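Local coordinates for protein flavin prenyltransferase UbiX (Methanocaldococcus jannaschii, PDB 6M8V) that probably links a dimethylallyl group from dimethylallyl phosphate to reduced FMN, making the prenylated flavin cofactor of UbiD decarboxylases, at residues Y59-S71 against G95-I107. Residues are numbered along the deposited sequence; the frame is centred on the assembly and turned at random.
Sequences YYENDDFFSPLAS and GYSANLIVRVCDI. With FMN (flavin mononucleotide), chain B; PO4 (phosphate ion), chain C.
The backbone carbonyl of Ala-70 takes two N-H groups from one guanidinium: Arg-103 NE lies 3.0 Å from Ala-70 O in a fairly straight bond (163°), and NH2 adds a weak one. The oxygen sits in the guanidinium plane, although NE stands above the carbonyl plane. FMN N1 lies over one guanidinium face, off toward its rim, and Ile-107 CG1 over the opposite face, while NH1 forms a salt bridge with Glu-121 of a neighbouring subunit; an alanine in its place would probably leave that carboxylate and the Ala-70 carbonyl without their mate and take away the flat group against FMN N1. Phe-65 brings CE1 to 3.7 Å from Arg-103 CB at its ring edge, with FMN C3' over one ring face, and Ser-97 O accepts from FMN O3' (2.7 Å): both segments line one side of a flavin site completed by the neighbouring subunit. At the helix start, Leu-100 N donates to Asn-62 O (2.8 Å) and Ile-101 N to Asn-62 OD1 (3.0 Å), the side chain reaching there with CG anti to its own N (chi1 -157°). Asn-99 is the N-cap, its OD1 accepting from Val-102 N. Leu-100 CD1 meets Ala-70 CB at 3.6 Å. The loop after strand 58-61, outermost in the chain's parallel sheet, thus covers the start of helix 100-110, whose Leu-100 and Ile-101 also touch Ile-32 of strand 28-33.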
loop_
_atom_site.group_PDB
_atom_site.type_symbol
_atom_site.label_atom_id
_atom_site.label_comp_id
_atom_site.label_asym_id
_atom_site.label_seq_id
_atom_site.Cartn_x
_atom_site.Cartn_y
_atom_site.Cartn_z
ATOM N N TYR A 59 -21.424 23.495 29.175
ATOM C CA TYR A 59 -20.200 23.986 28.562
ATOM C C TYR A 59 -19.005 23.435 29.321
ATOM O O TYR A 59 -19.050 23.297 30.545
ATOM C CB TYR A 59 -20.143 25.524 28.545
ATOM C CG TYR A 59 -18.832 26.071 28.024
ATOM C CD1 TYR A 59 -18.603 26.189 26.660
ATOM C CD2 TYR A 59 -17.816 26.449 28.896
ATOM C CE1 TYR A 59 -17.398 26.676 26.173
ATOM C CE2 TYR A 59 -16.609 26.940 28.420
ATOM C CZ TYR A 59 -16.406 27.049 27.057
ATOM O OH TYR A 59 -15.211 27.537 26.576
ATOM N N TYR A 60 -17.937 23.111 28.590
ATOM C CA TYR A 60 -16.686 22.691 29.201
ATOM C C TYR A 60 -15.525 23.367 28.487
ATOM O O TYR A 60 -15.553 23.546 27.266
ATOM C CB TYR A 60 -16.515 21.168 29.155
ATOM C CG TYR A 60 -17.606 20.396 29.857
ATOM C CD1 TYR A 60 -17.608 20.252 31.243
ATOM C CD2 TYR A 60 -18.632 19.802 29.136
ATOM C CE1 TYR A 60 -18.608 19.539 31.887
ATOM C CE2 TYR A 60 -19.630 19.090 29.767
ATOM C CZ TYR A 60 -19.616 18.962 31.141
ATOM O OH TYR A 60 -20.617 18.251 31.761
ATOM N N GLU A 61 -14.511 23.750 29.258
ATOM C CA GLU A 61 -13.317 24.336 28.673
ATOM C C GLU A 61 -12.543 23.275 27.898
ATOM O O GLU A 61 -12.545 22.093 28.252
ATOM C CB GLU A 61 -12.438 24.950 29.764
ATOM C CG GLU A 61 -11.764 26.257 29.366
ATOM C CD GLU A 61 -12.750 27.312 28.903
ATOM O OE1 GLU A 61 -12.891 27.501 27.679
ATOM O OE2 GLU A 61 -13.382 27.957 29.762
ATOM N N ASN A 62 -11.879 23.707 26.824
ATOM C CA ASN A 62 -11.151 22.767 25.981
ATOM C C ASN A 62 -9.978 22.119 26.702
ATOM O O ASN A 62 -9.441 21.126 26.203
ATOM C CB ASN A 62 -10.658 23.464 24.709
ATOM C CG ASN A 62 -10.393 22.482 23.564
ATOM O OD1 ASN A 62 -10.848 21.337 23.592
ATOM N ND2 ASN A 62 -9.663 22.937 22.549
ATOM N N ASP A 63 -9.575 22.638 27.861
ATOM C CA ASP A 63 -8.488 22.044 28.626
ATOM C C ASP A 63 -8.976 21.343 29.890
ATOM O O ASP A 63 -8.156 20.930 30.715
ATOM C CB ASP A 63 -7.439 23.102 28.973
ATOM C CG ASP A 63 -8.012 24.266 29.771
ATOM O OD1 ASP A 63 -9.238 24.306 30.011
ATOM O OD2 ASP A 63 -7.219 25.150 30.153
ATOM N N ASP A 64 -10.289 21.186 30.053
ATOM C CA ASP A 64 -10.855 20.587 31.262
ATOM C C ASP A 64 -11.000 19.083 31.051
ATOM O O ASP A 64 -12.070 18.562 30.728
ATOM C CB ASP A 64 -12.189 21.239 31.603
ATOM C CG ASP A 64 -12.841 20.633 32.833
ATOM O OD1 ASP A 64 -12.151 19.908 33.587
ATOM O OD2 ASP A 64 -14.051 20.879 33.042
ATOM N N PHE A 65 -9.896 18.366 31.255
ATOM C CA PHE A 65 -9.940 16.925 31.046
ATOM C C PHE A 65 -10.696 16.206 32.151
ATOM O O PHE A 65 -11.074 15.044 31.974
ATOM C CB PHE A 65 -8.526 16.365 30.897
ATOM C CG PHE A 65 -8.056 16.312 29.473
ATOM C CD1 PHE A 65 -8.667 15.463 28.560
ATOM C CD2 PHE A 65 -7.021 17.126 29.037
ATOM C CE1 PHE A 65 -8.249 15.418 27.245
ATOM C CE2 PHE A 65 -6.593 17.084 27.719
ATOM C CZ PHE A 65 -7.208 16.229 26.822
ATOM N N PHE A 66 -10.952 16.874 33.270
ATOM C CA PHE A 66 -11.805 16.307 34.303
ATOM C C PHE A 66 -13.286 16.418 33.966
ATOM O O PHE A 66 -14.122 16.004 34.777
ATOM C CB PHE A 66 -11.511 16.973 35.649
ATOM C CG PHE A 66 -10.336 16.375 36.364
ATOM C CD1 PHE A 66 -9.062 16.467 35.823
ATOM C CD2 PHE A 66 -10.502 15.705 37.562
ATOM C CE1 PHE A 66 -7.975 15.911 36.470
ATOM C CE2 PHE A 66 -9.417 15.147 38.216
ATOM C CZ PHE A 66 -8.152 15.251 37.668
ATOM N N SER A 67 -13.624 16.955 32.796
ATOM C CA SER A 67 -15.001 16.953 32.338
ATOM C C SER A 67 -15.499 15.514 32.197
ATOM O O SER A 67 -14.723 14.611 31.871
ATOM C CB SER A 67 -15.113 17.689 31.003
ATOM O OG SER A 67 -16.244 17.262 30.265
ATOM N N PRO A 68 -16.781 15.263 32.470
ATOM C CA PRO A 68 -17.310 13.904 32.264
ATOM C C PRO A 68 -17.219 13.432 30.823
ATOM O O PRO A 68 -17.141 12.219 30.582
ATOM C CB PRO A 68 -18.767 14.012 32.744
ATOM C CG PRO A 68 -19.066 15.488 32.810
ATOM C CD PRO A 68 -17.762 16.152 33.120
ATOM N N LEU A 69 -17.215 14.352 29.857
ATOM C CA LEU A 69 -17.111 13.966 28.455
ATOM C C LEU A 69 -15.810 13.241 28.141
ATOM O O LEU A 69 -15.765 12.468 27.179
ATOM C CB LEU A 69 -17.233 15.202 27.563
ATOM C CG LEU A 69 -18.525 16.002 27.687
ATOM C CD1 LEU A 69 -18.511 17.172 26.722
ATOM C CD2 LEU A 69 -19.721 15.103 27.432
ATOM N N ALA A 70 -14.762 13.457 28.933
ATOM C CA ALA A 70 -13.425 12.968 28.633
ATOM C C ALA A 70 -13.247 11.478 28.892
ATOM O O ALA A 70 -12.109 10.999 28.880
ATOM C CB ALA A 70 -12.387 13.751 29.440
ATOM N N SER A 71 -14.326 10.734 29.115
ATOM C CA SER A 71 -14.229 9.301 29.343
ATOM C C SER A 71 -15.316 8.575 28.570
ATOM O O SER A 71 -16.457 9.042 28.501
ATOM C CB SER A 71 -14.355 8.960 30.825
ATOM O OG SER A 71 -14.581 7.573 31.001
ATOM N N GLY A 95 -5.166 10.954 16.108
ATOM C CA GLY A 95 -5.405 10.542 17.476
ATOM C C GLY A 95 -4.734 11.382 18.543
ATOM O O GLY A 95 -4.598 10.922 19.681
ATOM N N TYR A 96 -4.312 12.605 18.217
ATOM C CA TYR A 96 -3.546 13.438 19.149
ATOM C C TYR A 96 -4.527 14.198 20.037
ATOM O O TYR A 96 -4.772 15.394 19.876
ATOM C CB TYR A 96 -2.621 14.383 18.394
ATOM C CG TYR A 96 -1.662 15.131 19.293
ATOM C CD1 TYR A 96 -0.753 14.446 20.090
ATOM C CD2 TYR A 96 -1.667 16.522 19.345
ATOM C CE1 TYR A 96 0.124 15.124 20.918
ATOM C CE2 TYR A 96 -0.790 17.211 20.170
ATOM C CZ TYR A 96 0.098 16.505 20.956
ATOM O OH TYR A 96 0.973 17.175 21.779
ATOM N N SER A 97 -5.106 13.475 20.994
ATOM C CA SER A 97 -6.150 14.035 21.847
ATOM C C SER A 97 -5.508 14.871 22.957
ATOM O O SER A 97 -5.522 14.519 24.136
ATOM C CB SER A 97 -7.025 12.921 22.404
ATOM O OG SER A 97 -6.236 11.838 22.865
ATOM N N ALA A 98 -4.942 16.012 22.553
ATOM C CA ALA A 98 -4.289 16.917 23.492
ATOM C C ALA A 98 -5.242 17.928 24.116
ATOM O O ALA A 98 -4.814 18.702 24.979
ATOM C CB ALA A 98 -3.140 17.670 22.812
ATOM N N ASN A 99 -6.507 17.949 23.699
ATOM C CA ASN A 99 -7.525 18.796 24.305
ATOM C C ASN A 99 -8.815 17.995 24.398
ATOM O O ASN A 99 -8.884 16.841 23.958
ATOM C CB ASN A 99 -7.721 20.100 23.518
ATOM C CG ASN A 99 -8.071 19.863 22.059
ATOM O OD1 ASN A 99 -8.897 19.013 21.732
ATOM N ND2 ASN A 99 -7.445 20.627 21.173
ATOM N N LEU A 100 -9.856 18.617 24.960
ATOM C CA LEU A 100 -11.100 17.889 25.188
ATOM C C LEU A 100 -11.835 17.603 23.882
ATOM O O LEU A 100 -12.471 16.553 23.749
ATOM C CB LEU A 100 -12.002 18.664 26.152
ATOM C CG LEU A 100 -13.293 17.953 26.595
ATOM C CD1 LEU A 100 -12.972 16.695 27.380
ATOM C CD2 LEU A 100 -14.219 18.867 27.410
ATOM N N ILE A 101 -11.750 18.514 22.909
ATOM C CA ILE A 101 -12.443 18.314 21.639
ATOM C C ILE A 101 -11.955 17.038 20.953
ATOM O O ILE A 101 -12.748 16.157 20.606
ATOM C CB ILE A 101 -12.271 19.549 20.737
ATOM C CG1 ILE A 101 -13.155 20.695 21.253
ATOM C CG2 ILE A 101 -12.613 19.205 19.288
ATOM C CD1 ILE A 101 -13.012 21.992 20.470
ATOM N N VAL A 102 -10.641 16.921 20.749
ATOM C CA VAL A 102 -10.101 15.744 20.076
ATOM C C VAL A 102 -10.321 14.496 20.922
ATOM O O VAL A 102 -10.548 13.404 20.388
ATOM C CB VAL A 102 -8.610 15.964 19.744
ATOM C CG1 VAL A 102 -8.045 14.793 18.917
ATOM C CG2 VAL A 102 -8.434 17.266 19.008
ATOM N N ARG A 103 -10.283 14.633 22.248
ATOM C CA ARG A 103 -10.514 13.477 23.106
ATOM C C ARG A 103 -11.927 12.926 22.923
ATOM O O ARG A 103 -12.110 11.704 22.840
ATOM C CB ARG A 103 -10.244 13.846 24.569
ATOM C CG ARG A 103 -10.666 12.789 25.590
ATOM C CD ARG A 103 -9.913 11.457 25.426
ATOM N NE ARG A 103 -10.280 10.518 26.488
ATOM C CZ ARG A 103 -9.941 9.231 26.521
ATOM N NH1 ARG A 103 -9.214 8.704 25.548
ATOM N NH2 ARG A 103 -10.330 8.464 27.536
ATOM N N VAL A 104 -12.939 13.802 22.828
ATOM C CA VAL A 104 -14.300 13.289 22.647
ATOM C C VAL A 104 -14.513 12.774 21.227
ATOM O O VAL A 104 -15.344 11.885 21.006
ATOM C CB VAL A 104 -15.370 14.335 23.034
ATOM C CG1 VAL A 104 -15.187 14.800 24.482
ATOM C CG2 VAL A 104 -15.381 15.511 22.077
ATOM N N CYS A 105 -13.783 13.307 20.239
ATOM C CA CYS A 105 -13.815 12.687 18.914
ATOM C C CYS A 105 -13.195 11.299 18.947
ATOM O O CYS A 105 -13.743 10.357 18.366
ATOM C CB CYS A 105 -13.095 13.556 17.884
ATOM S SG CYS A 105 -13.914 15.117 17.551
ATOM N N ASP A 106 -12.049 11.153 19.620
ATOM C CA ASP A 106 -11.414 9.842 19.723
ATOM C C ASP A 106 -12.306 8.864 20.478
ATOM O O ASP A 106 -12.367 7.674 20.141
ATOM C CB ASP A 106 -10.048 9.981 20.405
ATOM C CG ASP A 106 -9.135 8.794 20.146
ATOM O OD1 ASP A 106 -8.984 8.381 18.971
ATOM O OD2 ASP A 106 -8.552 8.274 21.123
ATOM N N ILE A 107 -13.015 9.354 21.496
ATOM C CA ILE A 107 -13.975 8.532 22.224
ATOM C C ILE A 107 -15.109 8.103 21.304
ATOM O O ILE A 107 -15.516 6.935 21.289
ATOM C CB ILE A 107 -14.508 9.297 23.451
ATOM C CG1 ILE A 107 -13.457 9.327 24.566
ATOM C CG2 ILE A 107 -15.828 8.701 23.936
ATOM C CD1 ILE A 107 -13.791 10.298 25.693
HETATM N N1 FMN B . -6.513 9.091 27.858
HETATM C C2 FMN B . -6.236 7.817 27.409
HETATM O O2 FMN B . -5.803 7.702 26.274
HETATM N N3 FMN B . -6.439 6.695 28.205
HETATM C C4 FMN B . -6.924 6.877 29.494
HETATM O O4 FMN B . -7.120 5.932 30.263
HETATM C C4A FMN B . -7.202 8.159 29.947
HETATM N N5 FMN B . -7.687 8.307 31.221
HETATM C C5A FMN B . -7.967 9.565 31.691
HETATM C C6 FMN B . -8.450 9.686 32.980
HETATM C C7 FMN B . -8.744 10.940 33.477
HETATM C C7M FMN B . -9.262 11.060 34.872
HETATM C C8 FMN B . -8.553 12.070 32.693
HETATM C C8M FMN B . -8.875 13.418 33.261
HETATM C C9 FMN B . -8.066 11.949 31.395
HETATM C C9A FMN B . -7.770 10.688 30.891
HETATM N N10 FMN B . -7.280 10.545 29.605
HETATM C C10 FMN B . -7.001 9.272 29.134
HETATM C "C1'" FMN B . -7.076 11.751 28.724
HETATM C "C2'" FMN B . -5.609 12.152 28.608
HETATM O "O2'" FMN B . -5.112 12.515 29.877
HETATM C "C3'" FMN B . -5.420 13.325 27.659
HETATM O "O3'" FMN B . -5.512 12.882 26.320
HETATM C "C4'" FMN B . -4.092 14.036 27.917
HETATM O "O4'" FMN B . -3.941 15.089 26.993
HETATM C "C5'" FMN B . -2.876 13.117 27.839
HETATM O "O5'" FMN B . -1.706 13.913 27.862
HETATM P P FMN B . -0.268 13.310 28.279
HETATM O O1P FMN B . -0.316 12.886 29.719
HETATM O O2P FMN B . 0.007 12.094 27.426
HETATM O O3P FMN B . 0.804 14.348 28.062
HETATM P P PO4 C . -12.114 5.538 29.341
HETATM O O1 PO4 C . -12.182 6.792 30.184
HETATM O O2 PO4 C . -12.591 4.344 30.137
HETATM O O3 PO4 C . -12.994 5.694 28.122
HETATM O O4 PO4 C . -10.679 5.324 28.917
#